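PDB 1F9V: kinesin-like protein KAR3 from Saccharomyces cerevisiae, which probably couples ATP hydrolysis to force production along microtubules, as kinesin motors do, and carries ADP and magnesium in its motor domain here. Local coordinates for residues N134-E139 / I222-G227; Q78-G83 / G238-V243; V67-E72 / D107-S112. The protein carries 2 engineered substitutions. All coordinates share one frame; numbering follows the deposited sequence.

The three contacts follow one path from the outer part of the central sheet to the helices packed on it. Contacts 1 and 2 meet directly: the Ile-223 O to Leu-240 N distance is 2.8 Å, a probable backbone hydrogen bond between neighbouring strands, and Leu-225 CD1 lies 3.6 Å from Ser-80 CB. Contact 2 meets contact 3 through Leu-242 CD1 and Ile-110 CG1, 3.5 Å apart. Contacts 1 and 3 do not touch; their centres are 18 Å apart. Contact 3 reaches a bound ADP directly, through a hydrogen bond from its Glu-72 O, and in contact 2 the Leu-240 side chain is about 11 Å from a bound ADP.

Contact 1 of 3, residues N134-E139 / I222-G227; sequences NCEFIE and IIHLSG
Antiparallel pairing in the central sheet of the motor domain joins Asn-134, Cys-135 and Glu-136 to His-224, Ile-223 and Ile-222, the segment axes running at 167°. Asn-134/His-224 and Glu-136/Ile-222 are hydrogen-bonded pairs; the tightest of their four backbone bonds is Ile-222 N to Glu-136 O, 2.8 Å. Between them Cys-135 and Ile-223 form a non-hydrogen-bonded pair with CA atoms 4.5 Å apart, their side chains on the other face from Glu-136 and His-224.

On the face of Glu-136 and His-224, His-224 NE2 donates to Glu-136 OE1 over 2.6 Å. The oxygen accepts through its syn lone pair and sits only 14° out of the ring plane, at the imidazole edge. A bend at chi2 (90°) folds the Glu-136 chain so that its carboxylate comes back over the neighbouring strand. Ser-183 OG bonds Glu-136 OE2, and Thr-239 OG1 bonds His-224 ND1, so both ring nitrogens are engaged and the ring's rotation is fixed. With a leucine in place of His-224, Glu-136 OE1 would probably lose its donor and Thr-239 its imidazole partner. The arrangement is a His-carboxylate hydrogen bond laid across adjacent antiparallel strands of the kinesin sheet.

Contact 2 of 3, residues Q78-G83 / G238-V243; sequences QSSLDG and GTLNLV
Gln-78 opens the turn that carries Ser-80 against Leu-240 of strand 235-244: its carbonyl O accepts from Leu-81 N at 2.9 Å, and the next residues continue as a 3-10 segment, 79-82. Ser-79 OG bonds back to Leu-76 O in the preceding helix.

Ser-80 makes the main side-chain approach. Its OG stands 3.0 Å from Leu-240 CG and 3.3 Å from Leu-240 CD1, so the hydroxyl oxygen lies against the branch point of the leucine. Both side chains leave the staggered positions here, Ser-80 with chi1 at -100° and Leu-240 with chi2 at 105°, which fits a tight meeting. The hydroxyl is hydrogen-bonded to Tyr-84 O.

The backbone of Ser-80 matters as well: its O is 3.9 Å from Gly-238 CA, and a CB on that glycine would come within 2.5 Å of the same oxygen. Gly-83 ends the turn with N 3.2 Å from Ser-80 O, adopts a phi of 97° that suits glycine, and brings its C to 4.1 Å from Gly-238 CA.

Chemically, the two segments are held by close fit rather than by polar bonds to each other: the serine hydroxyl has its partner in Tyr-84 O, just past the turn, and the missing side chain at Gly-238 lets the backbones come together.

Contact 3 of 3, residues V67-E72 / D107-S112; sequences VDVFKE and DGIIPS
The Phe-70 ring, projecting from helix 66-77, takes Ser-112 CB over one face. That carbon is 3.5 Å from the ring centroid and 15° off the ring normal, the geometry of a CH-pi contact, displaced slightly toward the rim on the CD1 and CE1 side. Ile-109 O approaches the same ring obliquely, 4.1 Å from Phe-70 CE1, while Ser-112 O comes to 3.5 Å from Phe-70 CZ. The ring therefore rests on the first turn of helix 109-124 and meets main chain as well as side chain. It gets there because Phe-70 CG stands opposite the backbone N (chi1 -161°), which lays the ring against Ser-112.

The other flat group, the Asp-107 carboxylate, meets Val-67 at the neighbouring edge of the interface. Asp-107 OD1 is 3.4 Å from Val-67 CG2, and the two side chains cross at about a right angle. Since Val-67 lies in the first turn of its helix, the carboxylate could also gain from the positive end of the helix dipole.

Behind the Phe-70 contact, Ser-112 turns its hydroxyl back to the residues just ahead of its helix. Ser-112 OG is 2.9 Å from Asp-107 O and 3.0 Å from Gly-108 O, the latter belonging to the N-cap residue. Val-69 CG1 and Ile-109 CD1 add a looser apolar touch at 4.5 Å. One turn further, Glu-72 O bonds O2' of a bound ADP, so helix 66-77 also borders a nucleotide pocket.

Ser-112 thus has two roles: its methylene serves the aromatic face across the interface, while its hydroxyl lies beside the carbonyls of Asp-107 and Gly-108. Apolar and CH-pi contacts join the two helices, and none of the contacts between the two segments is a hydrogen bond.

Contact 1 of 3, residues N134-E139 / I222-G227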
loop_
_atom_site.group_PDB
_atom_site.type_symbol
_atom_site.label_atom_id
_atom_site.label_comp_id
_atom_site.label_asym_id
_atom_site.label_seq_id
_atom_site.Cartn_x
_atom_site.Cartn_y
_atom_site.Cartn_z
ATOM N N ASN A 134 15.451 10.551 5.412
ATOM C CA ASN A 134 15.420 9.865 6.694
ATOM C C ASN A 134 14.158 9.005 6.724
ATOM O O ASN A 134 13.172 9.316 6.056
ATOM C CB ASN A 134 15.492 10.864 7.865
ATOM C CG ASN A 134 14.221 11.655 8.057
ATOM O OD1 ASN A 134 13.510 11.473 9.053
ATOM N ND2 ASN A 134 13.931 12.550 7.124
ATOM N N CYS A 135 14.197 7.912 7.472
ATOM C CA CYS A 135 13.055 7.011 7.506
ATOM C C CYS A 135 12.751 6.403 8.861
ATOM O O CYS A 135 13.565 6.449 9.784
ATOM C CB CYS A 135 13.287 5.873 6.505
ATOM S SG CYS A 135 14.651 4.743 6.955
ATOM N N GLU A 136 11.559 5.827 8.956
ATOM C CA GLU A 136 11.104 5.132 10.146
ATOM C C GLU A 136 10.426 3.873 9.623
ATOM O O GLU A 136 9.927 3.855 8.492
ATOM C CB GLU A 136 10.080 5.962 10.927
ATOM C CG GLU A 136 10.612 7.268 11.493
ATOM C CD GLU A 136 10.444 8.418 10.526
ATOM O OE1 GLU A 136 9.342 8.553 9.956
ATOM O OE2 GLU A 136 11.408 9.187 10.327
ATOM N N PHE A 137 10.430 2.824 10.433
ATOM C CA PHE A 137 9.787 1.564 10.071
ATOM C C PHE A 137 9.034 1.114 11.311
ATOM O O PHE A 137 9.637 0.702 12.312
ATOM C CB PHE A 137 10.830 0.514 9.656
ATOM C CG PHE A 137 10.259 -0.650 8.883
ATOM C CD1 PHE A 137 8.956 -0.622 8.391
ATOM C CD2 PHE A 137 11.033 -1.779 8.654
ATOM C CE1 PHE A 137 8.433 -1.708 7.681
ATOM C CE2 PHE A 137 10.520 -2.866 7.949
ATOM C CZ PHE A 137 9.217 -2.827 7.463
ATOM N N ILE A 138 7.712 1.214 11.247
ATOM C CA ILE A 138 6.874 0.845 12.371
ATOM C C ILE A 138 5.819 -0.161 11.956
ATOM O O ILE A 138 5.661 -0.472 10.776
ATOM C CB ILE A 138 6.133 2.088 12.949
ATOM C CG1 ILE A 138 5.160 2.646 11.905
ATOM C CG2 ILE A 138 7.142 3.172 13.352
ATOM C CD1 ILE A 138 4.168 3.667 12.449
ATOM N N GLU A 139 5.101 -0.671 12.945
ATOM C CA GLU A 139 4.009 -1.582 12.685
ATOM C C GLU A 139 2.881 -1.184 13.625
ATOM O O GLU A 139 3.121 -0.620 14.693
ATOM C CB GLU A 139 4.423 -3.036 12.941
ATOM C CG GLU A 139 4.063 -3.532 14.320
ATOM C CD GLU A 139 4.463 -4.972 14.562
ATOM O OE1 GLU A 139 4.852 -5.670 13.598
ATOM O OE2 GLU A 139 4.386 -5.401 15.731
ATOM N N ILE A 222 8.125 4.547 6.436
ATOM C CA ILE A 222 7.968 5.974 6.191
ATOM C C ILE A 222 9.274 6.605 5.747
ATOM O O ILE A 222 10.306 6.430 6.392
ATOM C CB ILE A 222 7.451 6.695 7.467
ATOM C CG1 ILE A 222 6.162 6.022 7.953
ATOM C CG2 ILE A 222 7.206 8.164 7.172
ATOM C CD1 ILE A 222 5.668 6.500 9.315
ATOM N N ILE A 223 9.212 7.337 4.642
ATOM C CA ILE A 223 10.375 8.004 4.071
ATOM C C ILE A 223 10.106 9.500 3.942
ATOM O O ILE A 223 9.068 9.908 3.418
ATOM C CB ILE A 223 10.686 7.465 2.655
ATOM C CG1 ILE A 223 11.071 5.985 2.731
ATOM C CG2 ILE A 223 11.786 8.302 2.009
ATOM C CD1 ILE A 223 10.826 5.218 1.440
ATOM N N HIS A 224 11.042 10.316 4.418
ATOM C CA HIS A 224 10.901 11.765 4.316
ATOM C C HIS A 224 11.978 12.296 3.374
ATOM O O HIS A 224 13.156 11.968 3.517
ATOM C CB HIS A 224 11.039 12.407 5.698
ATOM C CG HIS A 224 10.187 11.761 6.747
ATOM N ND1 HIS A 224 8.828 11.970 6.832
ATOM C CD2 HIS A 224 10.499 10.900 7.743
ATOM C CE1 HIS A 224 8.339 11.267 7.837
ATOM N NE2 HIS A 224 9.331 10.609 8.406
ATOM N N LEU A 225 11.565 13.090 2.393
ATOM C CA LEU A 225 12.499 13.667 1.435
ATOM C C LEU A 225 12.550 15.161 1.664
ATOM O O LEU A 225 11.592 15.868 1.342
ATOM C CB LEU A 225 12.042 13.421 -0.005
ATOM C CG LEU A 225 11.837 11.994 -0.501
ATOM C CD1 LEU A 225 11.604 12.039 -2.006
ATOM C CD2 LEU A 225 13.045 11.133 -0.165
ATOM N N SER A 226 13.665 15.638 2.209
ATOM C CA SER A 226 13.831 17.063 2.472
ATOM C C SER A 226 14.851 17.685 1.520
ATOM O O SER A 226 16.050 17.408 1.605
ATOM C CB SER A 226 14.263 17.287 3.920
ATOM O OG SER A 226 14.235 18.671 4.216
ATOM N N GLY A 227 14.359 18.525 0.614
ATOM C CA GLY A 227 15.230 19.165 -0.351
ATOM C C GLY A 227 15.394 20.662 -0.169
ATOM O O GLY A 227 14.440 21.383 0.138
#

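Contact 2 of 3, residues Q78-G83 / G238-V243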
loop_
_atom_site.group_PDB
_atom_site.type_symbol
_atom_site.label_atom_id
_atom_site.label_comp_id
_atom_site.label_asym_id
_atom_site.label_seq_id
_atom_site.Cartn_x
_atom_site.Cartn_y
_atom_site.Cartn_z
ATOM N N GLN A 78 8.269 9.288 -7.340
ATOM C CA GLN A 78 9.173 10.399 -7.612
ATOM C C GLN A 78 8.500 11.748 -7.359
ATOM O O GLN A 78 9.175 12.759 -7.177
ATOM C CB GLN A 78 9.715 10.326 -9.045
ATOM C CG GLN A 78 8.735 10.704 -10.135
ATOM C CD GLN A 78 9.270 10.382 -11.520
ATOM O OE1 GLN A 78 9.058 11.135 -12.467
ATOM N NE2 GLN A 78 9.969 9.259 -11.640
ATOM N N SER A 79 7.172 11.760 -7.323
ATOM C CA SER A 79 6.440 12.994 -7.077
ATOM C C SER A 79 6.778 13.551 -5.687
ATOM O O SER A 79 6.570 14.733 -5.417
ATOM C CB SER A 79 4.930 12.753 -7.208
ATOM O OG SER A 79 4.406 12.113 -6.057
ATOM N N SER A 80 7.312 12.702 -4.814
ATOM C CA SER A 80 7.684 13.130 -3.467
ATOM C C SER A 80 8.835 14.133 -3.502
ATOM O O SER A 80 9.051 14.874 -2.541
ATOM C CB SER A 80 8.087 11.929 -2.619
ATOM O OG SER A 80 7.023 11.539 -1.771
ATOM N N LEU A 81 9.578 14.149 -4.608
ATOM C CA LEU A 81 10.694 15.081 -4.753
ATOM C C LEU A 81 10.148 16.475 -5.038
ATOM O O LEU A 81 10.848 17.475 -4.869
ATOM C CB LEU A 81 11.623 14.625 -5.878
ATOM C CG LEU A 81 12.382 13.336 -5.537
ATOM C CD1 LEU A 81 12.781 12.620 -6.815
ATOM C CD2 LEU A 81 13.603 13.664 -4.698
ATOM N N ASP A 82 8.889 16.532 -5.464
ATOM C CA ASP A 82 8.219 17.798 -5.749
ATOM C C ASP A 82 7.429 18.270 -4.527
ATOM O O ASP A 82 6.730 19.278 -4.592
ATOM C CB ASP A 82 7.254 17.648 -6.931
ATOM C CG ASP A 82 7.951 17.231 -8.205
ATOM O OD1 ASP A 82 9.142 17.574 -8.367
ATOM O OD2 ASP A 82 7.310 16.560 -9.044
ATOM N N GLY A 83 7.527 17.533 -3.426
ATOM C CA GLY A 83 6.818 17.914 -2.217
ATOM C C GLY A 83 5.487 17.220 -1.988
ATOM O O GLY A 83 4.769 17.548 -1.044
ATOM N N GLY A 238 8.476 16.117 1.319
ATOM C CA GLY A 238 7.461 15.146 0.955
ATOM C C GLY A 238 7.665 13.864 1.725
ATOM O O GLY A 238 8.798 13.484 2.016
ATOM N N THR A 239 6.571 13.191 2.060
ATOM C CA THR A 239 6.662 11.947 2.808
ATOM C C THR A 239 6.004 10.787 2.056
ATOM O O THR A 239 4.927 10.939 1.482
ATOM C CB THR A 239 5.996 12.099 4.198
ATOM O OG1 THR A 239 6.710 13.088 4.956
ATOM C CG2 THR A 239 6.014 10.791 4.954
ATOM N N LEU A 240 6.681 9.645 2.050
ATOM C CA LEU A 240 6.163 8.442 1.414
ATOM C C LEU A 240 5.864 7.437 2.504
ATOM O O LEU A 240 6.694 7.195 3.384
ATOM C CB LEU A 240 7.188 7.843 0.451
ATOM C CG LEU A 240 7.582 8.754 -0.706
ATOM C CD1 LEU A 240 8.977 9.307 -0.431
ATOM C CD2 LEU A 240 7.526 7.984 -2.028
ATOM N N ASN A 241 4.669 6.859 2.451
ATOM C CA ASN A 241 4.261 5.863 3.425
ATOM C C ASN A 241 3.949 4.599 2.642
ATOM O O ASN A 241 2.944 4.531 1.936
ATOM C CB ASN A 241 3.031 6.358 4.188
ATOM C CG ASN A 241 3.232 7.750 4.753
ATOM O OD1 ASN A 241 3.770 7.906 5.850
ATOM N ND2 ASN A 241 2.821 8.764 4.000
ATOM N N LEU A 242 4.843 3.622 2.756
ATOM C CA LEU A 242 4.724 2.343 2.050
ATOM C C LEU A 242 4.222 1.298 3.042
ATOM O O LEU A 242 4.957 0.837 3.915
ATOM C CB LEU A 242 6.091 1.979 1.452
ATOM C CG LEU A 242 6.753 3.171 0.736
ATOM C CD1 LEU A 242 8.086 2.757 0.141
ATOM C CD2 LEU A 242 5.827 3.702 -0.352
ATOM N N VAL A 243 2.958 0.914 2.875
ATOM C CA VAL A 243 2.282 0.005 3.791
ATOM C C VAL A 243 1.980 -1.406 3.311
ATOM O O VAL A 243 1.426 -1.604 2.232
ATOM C CB VAL A 243 0.933 0.635 4.255
ATOM C CG1 VAL A 243 0.324 -0.169 5.404
ATOM C CG2 VAL A 243 1.149 2.090 4.660
#

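Contact 3 of 3, residues V67-E72 / D107-S112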
loop_
_atom_site.group_PDB
_atom_site.type_symbol
_atom_site.label_atom_id
_atom_site.label_comp_id
_atom_site.label_asym_id
_atom_site.label_seq_id
_atom_site.Cartn_x
_atom_site.Cartn_y
_atom_site.Cartn_z
ATOM N N VAL A 67 9.899 -5.893 -11.222
ATOM C CA VAL A 67 10.477 -4.846 -12.060
ATOM C C VAL A 67 9.390 -4.245 -12.971
ATOM O O VAL A 67 9.331 -3.029 -13.164
ATOM C CB VAL A 67 11.657 -5.403 -12.916
ATOM C CG1 VAL A 67 11.973 -4.465 -14.062
ATOM C CG2 VAL A 67 12.882 -5.599 -12.033
ATOM N N ASP A 68 8.527 -5.097 -13.522
ATOM C CA ASP A 68 7.438 -4.631 -14.383
ATOM C C ASP A 68 6.474 -3.740 -13.589
ATOM O O ASP A 68 5.998 -2.724 -14.086
ATOM C CB ASP A 68 6.650 -5.819 -14.952
ATOM C CG ASP A 68 7.490 -6.703 -15.850
ATOM O OD1 ASP A 68 8.420 -6.174 -16.498
ATOM O OD2 ASP A 68 7.220 -7.924 -15.905
ATOM N N VAL A 69 6.189 -4.135 -12.354
ATOM C CA VAL A 69 5.279 -3.371 -11.507
ATOM C C VAL A 69 5.850 -1.986 -11.225
ATOM O O VAL A 69 5.150 -0.982 -11.323
ATOM C CB VAL A 69 5.026 -4.100 -10.163
ATOM C CG1 VAL A 69 4.347 -3.147 -9.161
ATOM C CG2 VAL A 69 4.165 -5.344 -10.404
ATOM N N PHE A 70 7.133 -1.924 -10.900
ATOM C CA PHE A 70 7.714 -0.630 -10.593
ATOM C C PHE A 70 7.775 0.324 -11.774
ATOM O O PHE A 70 7.954 1.528 -11.591
ATOM C CB PHE A 70 9.100 -0.782 -9.968
ATOM C CG PHE A 70 9.547 0.443 -9.227
ATOM C CD1 PHE A 70 8.981 0.766 -7.997
ATOM C CD2 PHE A 70 10.482 1.307 -9.784
ATOM C CE1 PHE A 70 9.336 1.941 -7.336
ATOM C CE2 PHE A 70 10.846 2.483 -9.131
ATOM C CZ PHE A 70 10.267 2.799 -7.902
ATOM N N LYS A 71 7.620 -0.195 -12.989
ATOM C CA LYS A 71 7.650 0.676 -14.154
ATOM C C LYS A 71 6.507 1.671 -14.030
ATOM O O LYS A 71 6.584 2.792 -14.523
ATOM C CB LYS A 71 7.500 -0.135 -15.446
ATOM C CG LYS A 71 8.770 -0.864 -15.863
ATOM C CD LYS A 71 8.683 -1.338 -17.306
ATOM C CE LYS A 71 9.794 -2.328 -17.619
ATOM N NZ LYS A 71 9.295 -3.731 -17.617
ATOM N N GLU A 72 5.439 1.254 -13.362
ATOM C CA GLU A 72 4.295 2.129 -13.167
ATOM C C GLU A 72 4.473 2.924 -11.870
ATOM O O GLU A 72 4.299 4.141 -11.848
ATOM C CB GLU A 72 3.004 1.308 -13.097
ATOM C CG GLU A 72 2.788 0.365 -14.276
ATOM C CD GLU A 72 2.892 1.073 -15.617
ATOM O OE1 GLU A 72 3.561 0.532 -16.524
ATOM O OE2 GLU A 72 2.309 2.170 -15.765
ATOM N N ASP A 107 14.032 -5.990 -5.226
ATOM C CA ASP A 107 12.893 -5.899 -6.143
ATOM C C ASP A 107 11.626 -5.186 -5.654
ATOM O O ASP A 107 10.935 -4.505 -6.429
ATOM C CB ASP A 107 12.486 -7.319 -6.548
ATOM C CG ASP A 107 12.635 -7.553 -8.002
ATOM O OD1 ASP A 107 12.738 -6.553 -8.741
ATOM O OD2 ASP A 107 12.649 -8.726 -8.410
ATOM N N GLY A 108 11.308 -5.395 -4.383
ATOM C CA GLY A 108 10.107 -4.826 -3.800
ATOM C C GLY A 108 9.899 -3.351 -4.038
ATOM O O GLY A 108 10.822 -2.627 -4.395
ATOM N N ILE A 109 8.671 -2.896 -3.833
ATOM C CA ILE A 109 8.371 -1.494 -4.027
ATOM C C ILE A 109 9.220 -0.622 -3.091
ATOM O O ILE A 109 9.638 0.469 -3.474
ATOM C CB ILE A 109 6.860 -1.221 -3.813
ATOM C CG1 ILE A 109 6.085 -1.689 -5.057
ATOM C CG2 ILE A 109 6.617 0.264 -3.544
ATOM C CD1 ILE A 109 4.589 -1.471 -4.997
ATOM N N ILE A 110 9.490 -1.100 -1.883
ATOM C CA ILE A 110 10.291 -0.301 -0.956
ATOM C C ILE A 110 11.747 -0.159 -1.435
ATOM O O ILE A 110 12.230 0.960 -1.603
ATOM C CB ILE A 110 10.209 -0.867 0.491
ATOM C CG1 ILE A 110 8.810 -0.578 1.062
ATOM C CG2 ILE A 110 11.277 -0.215 1.388
ATOM C CD1 ILE A 110 8.440 -1.394 2.280
ATOM N N PRO A 111 12.469 -1.278 -1.643
ATOM C CA PRO A 111 13.853 -1.101 -2.114
ATOM C C PRO A 111 13.922 -0.370 -3.457
ATOM O O PRO A 111 14.816 0.444 -3.681
ATOM C CB PRO A 111 14.405 -2.525 -2.204
ATOM C CG PRO A 111 13.236 -3.423 -2.111
ATOM C CD PRO A 111 12.129 -2.691 -1.426
ATOM N N SER A 112 12.969 -0.648 -4.345
ATOM C CA SER A 112 12.928 0.005 -5.654
ATOM C C SER A 112 12.703 1.512 -5.521
ATOM O O SER A 112 13.293 2.312 -6.250
ATOM C CB SER A 112 11.799 -0.582 -6.518
ATOM O OG SER A 112 12.105 -1.896 -6.952
#